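Local coordinates for centrosomal protein 120 (Oreochromis niloticus, PDB 6EWH) that probably serves centriole and cilium assembly, the piece here being its second C2 domain (C2B), at residues H119-L131 / A143-K155. The protein carries 1 engineered substitution. Sequence-based numbering, arbitrary orientation. Where two conformers were deposited one is given.
Sequences HSLGSTDVSLSAL and ATVESAFILQPPK. Engineered in segment 143-155: Ser147 (natural residue Gly).
Ser123 and Gln152 form a single antiparallel, hydrogen-bonded bridge: Gln152 N gives a nearly straight bond (174°) to Ser123 O at 2.8 Å, while Ser123 N reaches Gln152 O at 3.0 Å from above the carbonyl plane. Strands 119-126 and 143-150 run at 135° to each other, and the bridge forms just past the end of the second. A water links Ser123 OG to Gln152 O, the latter at a doubtfully short 2.5 Å. One residue on, Thr124 adds a side-chain bond, OG1 donating to Ile150 O (2.7 Å) from well out of the carbonyl plane; its chi1 of -169° sets the hydroxyl beside its own carbonyl carbon, facing strand 143-150. Leu151 CD2 lies against the Ser123 backbone, 3.6 Å from Ser123 C. Farther along, Val126 CG2 sits squarely over the centre of the Phe149 ring, 4.0 Å from its centroid, in a CH-pi contact. Helix 128-133, N-capped by Ser127 OG, packs on the start of strand 143-150: Val145 CG2 touches Leu131 CA (3.7 Å), and Leu131 CD1 meets Ala143 O (3.4 Å). The contact thus joins the edges of the two sheets of this C2 beta-sandwich, Val126 and Val145 both packing on Val176 of strand 171-180, while strand 119-126 pairs with strand 110-116.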
ATOM      1  N   HIS A 119     -16.662  -5.176  -3.990  1.00 32.27           N
ATOM      2  CA  HIS A 119     -16.504  -4.146  -5.005  1.00 30.79           C
ATOM      3  C   HIS A 119     -15.351  -3.222  -4.663  1.00 30.91           C
ATOM      4  O   HIS A 119     -15.229  -2.762  -3.522  1.00 30.60           O
ATOM      5  CB  HIS A 119     -17.748  -3.268  -5.095  1.00 39.08           C
ATOM      6  CG  HIS A 119     -18.948  -3.979  -5.620  1.00 59.48           C
ATOM      7  ND1 HIS A 119     -19.988  -4.370  -4.807  1.00 64.36           N
ATOM      8  CD2 HIS A 119     -19.274  -4.373  -6.873  1.00 62.95           C
ATOM      9  CE1 HIS A 119     -20.906  -4.974  -5.538  1.00 64.77           C
ATOM     10  NE2 HIS A 119     -20.498  -4.989  -6.795  1.00 64.82           N
ATOM     11  N   SER A 120     -14.546  -2.907  -5.669  1.00 28.02           N
ATOM     12  CA  SER A 120     -13.560  -1.845  -5.559  1.00 26.84           C
ATOM     13  C   SER A 120     -14.225  -0.534  -5.948  1.00 26.96           C
ATOM     14  O   SER A 120     -14.782  -0.413  -7.044  1.00 31.73           O
ATOM     15  CB  SER A 120     -12.355  -2.116  -6.458  1.00 27.68           C
ATOM     16  OG  SER A 120     -11.476  -1.006  -6.448  1.00 27.64           O
ATOM     17  N   LEU A 121     -14.183   0.432  -5.044  1.00 24.97           N
ATOM     18  CA  LEU A 121     -14.675   1.772  -5.315  1.00 27.52           C
ATOM     19  C   LEU A 121     -13.611   2.670  -5.916  1.00 29.86           C
ATOM     20  O   LEU A 121     -13.937   3.714  -6.487  1.00 28.18           O
ATOM     21  CB  LEU A 121     -15.144   2.400  -4.007  1.00 26.25           C
ATOM     22  CG  LEU A 121     -16.337   1.713  -3.348  1.00 31.17           C
ATOM     23  CD1 LEU A 121     -16.650   2.375  -2.020  1.00 33.75           C
ATOM     24  CD2 LEU A 121     -17.538   1.777  -4.274  1.00 37.27           C
ATOM     25  N   GLY A 122     -12.352   2.303  -5.800  1.00 28.09           N
ATOM     26  CA  GLY A 122     -11.305   3.138  -6.333  1.00 27.05           C
ATOM     27  C   GLY A 122      -9.970   2.574  -5.926  1.00 26.87           C
ATOM     28  O   GLY A 122      -9.898   1.770  -4.991  1.00 25.45           O
ATOM     29  N   SER A 123      -8.910   2.965  -6.624  1.00 27.02           N
ATOM     30  CA  SER A 123      -7.594   2.457  -6.292  1.00 26.47           C
ATOM     31  C   SER A 123      -6.556   3.538  -6.533  1.00 25.10           C
ATOM     32  O   SER A 123      -6.800   4.534  -7.219  1.00 26.53           O
ATOM     33  CB  SER A 123      -7.261   1.185  -7.079  1.00 30.33           C
ATOM     34  OG  SER A 123      -7.140   1.476  -8.460  1.00 32.67           O
ATOM     35  N   THR A 124      -5.384   3.333  -5.963  1.00 26.78           N
ATOM     36  CA  THR A 124      -4.289   4.257  -6.194  1.00 27.63           C
ATOM     37  C   THR A 124      -3.007   3.456  -6.359  1.00 26.67           C
ATOM     38  O   THR A 124      -2.862   2.366  -5.801  1.00 27.19           O
ATOM     39  CB  THR A 124      -4.189   5.312  -5.075  1.00 28.77           C
ATOM     40  OG1 THR A 124      -3.283   6.348  -5.471  1.00 31.58           O
ATOM     41  CG2 THR A 124      -3.699   4.687  -3.769  1.00 28.48           C
ATOM     42  N   ASP A 125      -2.095   3.997  -7.159  1.00 30.11           N
ATOM     43  CA  ASP A 125      -0.818   3.364  -7.461  1.00 26.53           C
ATOM     44  C   ASP A 125       0.246   3.905  -6.524  1.00 28.79           C
ATOM     45  O   ASP A 125       0.458   5.122  -6.460  1.00 28.64           O
ATOM     46  CB  ASP A 125      -0.387   3.726  -8.886  1.00 31.42           C
ATOM     47  CG  ASP A 125      -0.999   2.835  -9.931  1.00 50.87           C
ATOM     48  OD1 ASP A 125      -2.139   2.379  -9.734  1.00 55.51           O
ATOM     49  OD2 ASP A 125      -0.327   2.588 -10.955  1.00 60.21           O
ATOM     50  N   VAL A 126       0.943   3.005  -5.834  1.00 27.19           N
ATOM     51  CA  VAL A 126       2.025   3.374  -4.928  1.00 29.35           C
ATOM     52  C   VAL A 126       3.302   2.719  -5.434  1.00 27.15           C
ATOM     53  O   VAL A 126       3.405   1.487  -5.471  1.00 33.40           O
ATOM     54  CB  VAL A 126       1.719   2.957  -3.485  1.00 31.15           C
ATOM     55  CG1 VAL A 126       2.854   3.368  -2.584  1.00 35.92           C
ATOM     56  CG2 VAL A 126       0.410   3.601  -3.028  1.00 33.66           C
ATOM     57  N   SER A 127       4.268   3.532  -5.828  1.00 27.71           N
ATOM     58  CA  SER A 127       5.445   3.010  -6.506  1.00 29.78           C
ATOM     59  C   SER A 127       6.362   2.315  -5.509  1.00 38.10           C
ATOM     60  O   SER A 127       6.762   2.911  -4.505  1.00 37.59           O
ATOM     61  CB  SER A 127       6.192   4.148  -7.183  1.00 32.89           C
ATOM     62  OG  SER A 127       7.376   3.674  -7.799  1.00 34.75           O
ATOM     63  N   LEU A 128       6.703   1.059  -5.790  1.00 30.06           N
ATOM     64  CA  LEU A 128       7.782   0.432  -5.041  1.00 29.53           C
ATOM     65  C   LEU A 128       9.141   0.812  -5.604  1.00 30.37           C
ATOM     66  O   LEU A 128      10.119   0.864  -4.851  1.00 32.83           O
ATOM     67  CB  LEU A 128       7.628  -1.088  -5.025  1.00 29.66           C
ATOM     68  CG  LEU A 128       6.382  -1.616  -4.313  1.00 29.50           C
ATOM     69  CD1 LEU A 128       6.302  -3.114  -4.459  1.00 30.20           C
ATOM     70  CD2 LEU A 128       6.389  -1.216  -2.848  1.00 34.03           C
ATOM     71  N   SER A 129       9.227   1.065  -6.913  1.00 30.76           N
ATOM     72  CA  SER A 129      10.499   1.495  -7.482  0.65 30.66           C
ATOM     73  C   SER A 129      10.936   2.838  -6.916  1.00 29.01           C
ATOM     74  O   SER A 129      12.138   3.082  -6.753  1.00 33.97           O
ATOM     75  CB  SER A 129      10.421   1.543  -9.011  0.65 33.62           C
ATOM     76  OG  SER A 129       9.484   2.507  -9.449  0.65 36.73           O
ATOM     77  N   ALA A 130       9.982   3.722  -6.606  1.00 32.89           N
ATOM     78  CA  ALA A 130      10.328   4.983  -5.960  1.00 33.36           C
ATOM     79  C   ALA A 130      11.006   4.731  -4.624  1.00 31.03           C
ATOM     80  O   ALA A 130      11.984   5.402  -4.274  1.00 33.75           O
ATOM     81  CB  ALA A 130       9.071   5.832  -5.748  1.00 32.27           C
ATOM     82  N   LEU A 131      10.501   3.749  -3.874  1.00 28.42           N
ATOM     83  CA  LEU A 131      11.086   3.401  -2.588  1.00 26.30           C
ATOM     84  C   LEU A 131      12.483   2.824  -2.770  1.00 27.26           C
ATOM     85  O   LEU A 131      13.418   3.190  -2.047  1.00 30.10           O
ATOM     86  CB  LEU A 131      10.178   2.400  -1.880  1.00 26.67           C
ATOM     87  CG  LEU A 131      10.765   1.766  -0.621  1.00 25.55           C
ATOM     88  CD1 LEU A 131      11.101   2.827   0.437  1.00 28.95           C
ATOM     89  CD2 LEU A 131       9.794   0.735  -0.061  1.00 27.99           C
ATOM     90  N   ALA A 143      14.287   3.369   4.893  1.00 26.02           N
ATOM     91  CA  ALA A 143      13.912   4.233   3.779  1.00 28.36           C
ATOM     92  C   ALA A 143      12.393   4.242   3.666  1.00 26.14           C
ATOM     93  O   ALA A 143      11.765   3.181   3.709  1.00 24.65           O
ATOM     94  CB  ALA A 143      14.509   3.711   2.471  1.00 30.14           C
ATOM     95  N   THR A 144      11.801   5.432   3.505  1.00 28.50           N
ATOM     96  CA  THR A 144      10.347   5.558   3.496  1.00 26.06           C
ATOM     97  C   THR A 144       9.898   6.529   2.417  1.00 27.93           C
ATOM     98  O   THR A 144      10.481   7.609   2.254  1.00 31.52           O
ATOM     99  CB  THR A 144       9.820   6.069   4.849  1.00 29.12           C
ATOM    100  OG1 THR A 144      10.136   5.124   5.871  1.00 30.69           O
ATOM    101  CG2 THR A 144       8.302   6.262   4.805  1.00 29.63           C
ATOM    102  N   VAL A 145       8.853   6.143   1.692  1.00 25.15           N
ATOM    103  CA  VAL A 145       8.113   7.050   0.823  1.00 26.92           C
ATOM    104  C   VAL A 145       6.758   7.258   1.474  1.00 27.04           C
ATOM    105  O   VAL A 145       6.022   6.294   1.702  1.00 26.69           O
ATOM    106  CB  VAL A 145       7.944   6.485  -0.591  1.00 30.32           C
ATOM    107  CG1 VAL A 145       7.086   7.427  -1.420  1.00 36.79           C
ATOM    108  CG2 VAL A 145       9.295   6.311  -1.241  1.00 32.64           C
ATOM    109  N   GLU A 146       6.434   8.506   1.785  1.00 29.00           N
ATOM    110  CA  GLU A 146       5.177   8.833   2.434  1.00 27.24           C
ATOM    111  C   GLU A 146       4.521   9.919   1.603  1.00 29.37           C
ATOM    112  O   GLU A 146       5.170  10.913   1.267  1.00 36.14           O
ATOM    113  CB  GLU A 146       5.451   9.357   3.842  1.00 34.75           C
ATOM    114  CG  GLU A 146       4.227   9.480   4.714  1.00 46.43           C
ATOM    115  CD  GLU A 146       4.589   9.664   6.175  1.00 57.97           C
ATOM    116  OE1 GLU A 146       5.713  10.134   6.459  1.00 62.98           O
ATOM    117  OE2 GLU A 146       3.751   9.327   7.038  1.00 61.63           O
ATOM    118  N   SER A 147       3.261   9.723   1.236  1.00 25.76           N
ATOM    119  CA  SER A 147       2.601  10.729   0.421  1.00 29.18           C
ATOM    120  C   SER A 147       1.096  10.598   0.562  1.00 28.30           C
ATOM    121  O   SER A 147       0.573   9.629   1.119  1.00 26.23           O
ATOM    122  CB  SER A 147       3.027  10.619  -1.048  1.00 37.16           C
ATOM    123  OG  SER A 147       2.649  11.780  -1.767  1.00 49.02           O
ATOM    124  N   ALA A 148       0.404  11.597   0.032  1.00 29.74           N
ATOM    125  CA  ALA A 148      -1.043  11.579  -0.095  1.00 28.12           C
ATOM    126  C   ALA A 148      -1.343  11.157  -1.528  1.00 32.02           C
ATOM    127  O   ALA A 148      -1.063  11.898  -2.477  1.00 37.49           O
ATOM    128  CB  ALA A 148      -1.603  12.966   0.208  1.00 30.00           C
ATOM    129  N   PHE A 149      -1.890   9.964  -1.684  1.00 26.81           N
ATOM    130  CA  PHE A 149      -2.141   9.387  -2.993  1.00 26.60           C
ATOM    131  C   PHE A 149      -3.610   9.548  -3.363  1.00 27.85           C
ATOM    132  O   PHE A 149      -4.492   9.452  -2.505  1.00 29.02           O
ATOM    133  CB  PHE A 149      -1.750   7.910  -2.957  1.00 28.63           C
ATOM    134  CG  PHE A 149      -0.267   7.685  -2.811  1.00 27.82           C
ATOM    135  CD1 PHE A 149       0.552   7.669  -3.927  1.00 32.59           C
ATOM    136  CD2 PHE A 149       0.313   7.506  -1.561  1.00 27.75           C
ATOM    137  CE1 PHE A 149       1.922   7.462  -3.808  1.00 31.45           C
ATOM    138  CE2 PHE A 149       1.688   7.302  -1.434  1.00 31.56           C
ATOM    139  CZ  PHE A 149       2.491   7.282  -2.553  1.00 32.94           C
ATOM    140  N   ILE A 150      -3.879   9.829  -4.643  1.00 26.48           N
ATOM    141  CA  ILE A 150      -5.242  10.051  -5.111  1.00 25.63           C
ATOM    142  C   ILE A 150      -5.882   8.731  -5.517  1.00 26.13           C
ATOM    143  O   ILE A 150      -5.318   7.972  -6.314  1.00 29.00           O
ATOM    144  CB  ILE A 150      -5.260  11.043  -6.281  1.00 29.06           C
ATOM    145  CG1 ILE A 150      -4.503  12.304  -5.895  1.00 30.62           C
ATOM    146  CG2 ILE A 150      -6.699  11.338  -6.684  1.00 29.65           C
ATOM    147  CD1 ILE A 150      -5.154  13.075  -4.786  1.00 41.22           C
ATOM    148  N   LEU A 151      -7.078   8.468  -4.995  1.00 25.78           N
ATOM    149  CA  LEU A 151      -7.848   7.291  -5.373  1.00 24.94           C
ATOM    150  C   LEU A 151      -8.661   7.596  -6.628  1.00 30.56           C
ATOM    151  O   LEU A 151      -9.358   8.612  -6.690  1.00 34.23           O
ATOM    152  CB  LEU A 151      -8.772   6.862  -4.235  1.00 25.30           C
ATOM    153  CG  LEU A 151      -8.047   6.218  -3.042  1.00 22.92           C
ATOM    154  CD1 LEU A 151      -8.937   6.291  -1.785  1.00 27.93           C
ATOM    155  CD2 LEU A 151      -7.667   4.778  -3.345  1.00 27.68           C
ATOM    156  N   GLN A 152      -8.576   6.707  -7.617  1.00 28.27           N
ATOM    157  CA  GLN A 152      -9.282   6.863  -8.884  1.00 32.08           C
ATOM    158  C   GLN A 152     -10.391   5.832  -8.981  1.00 28.71           C
ATOM    159  O   GLN A 152     -10.129   4.635  -8.802  1.00 28.84           O
ATOM    160  CB  GLN A 152      -8.308   6.664 -10.064  1.00 29.89           C
ATOM    161  CG  GLN A 152      -7.214   7.714 -10.163  1.00 36.58           C
ATOM    162  CD  GLN A 152      -7.752   9.078 -10.536  1.00 33.07           C
ATOM    163  OE1 GLN A 152      -8.894   9.205 -10.966  1.00 38.06           O
ATOM    164  NE2 GLN A 152      -6.933  10.108 -10.370  1.00 37.72           N
ATOM    165  N   PRO A 153     -11.613   6.240  -9.314  1.00 34.40           N
ATOM    166  CA  PRO A 153     -12.697   5.272  -9.522  1.00 34.00           C
ATOM    167  C   PRO A 153     -12.481   4.501 -10.812  1.00 34.08           C
ATOM    168  O   PRO A 153     -11.805   4.983 -11.735  1.00 30.27           O
ATOM    169  CB  PRO A 153     -13.938   6.166  -9.628  1.00 37.85           C
ATOM    170  CG  PRO A 153     -13.411   7.444 -10.193  1.00 39.17           C
ATOM    171  CD  PRO A 153     -12.051   7.625  -9.562  1.00 34.33           C
ATOM    172  N   PRO A 154     -13.061   3.306 -10.931  1.00 34.25           N
ATOM    173  CA  PRO A 154     -12.846   2.490 -12.132  1.00 37.10           C
ATOM    174  C   PRO A 154     -13.650   2.940 -13.348  1.00 39.12           C
ATOM    175  O   PRO A 154     -13.481   2.365 -14.429  1.00 53.77           O
ATOM    176  CB  PRO A 154     -13.283   1.094 -11.665  1.00 43.20           C
ATOM    177  CG  PRO A 154     -14.336   1.363 -10.642  1.00 40.41           C
ATOM    178  CD  PRO A 154     -13.929   2.639  -9.942  1.00 38.35           C
ATOM    179  N   LYS A 155     -14.491   3.960 -13.207  1.00 37.34           N
ATOM    180  CA  LYS A 155     -15.369   4.411 -14.279  1.00 38.61           C
ATOM    181  C   LYS A 155     -14.575   5.139 -15.359  1.00 38.33           C
ATOM    182  O   LYS A 155     -13.487   5.672 -15.123  1.00 44.50           O
ATOM    183  CB  LYS A 155     -16.410   5.380 -13.721  1.00 54.02           C
ATOM    184  CG  LYS A 155     -17.080   4.921 -12.437  1.00 62.19           C
ATOM    185  CD  LYS A 155     -18.103   3.830 -12.701  1.00 72.20           C
ATOM    186  CE  LYS A 155     -18.760   3.373 -11.407  1.00 77.02           C
ATOM    187  NZ  LYS A 155     -19.379   4.508 -10.661  1.00 79.87           N
TER
HETATM  188  O   HOH W   1      -9.616   2.359  -9.721  1.00 43.81           O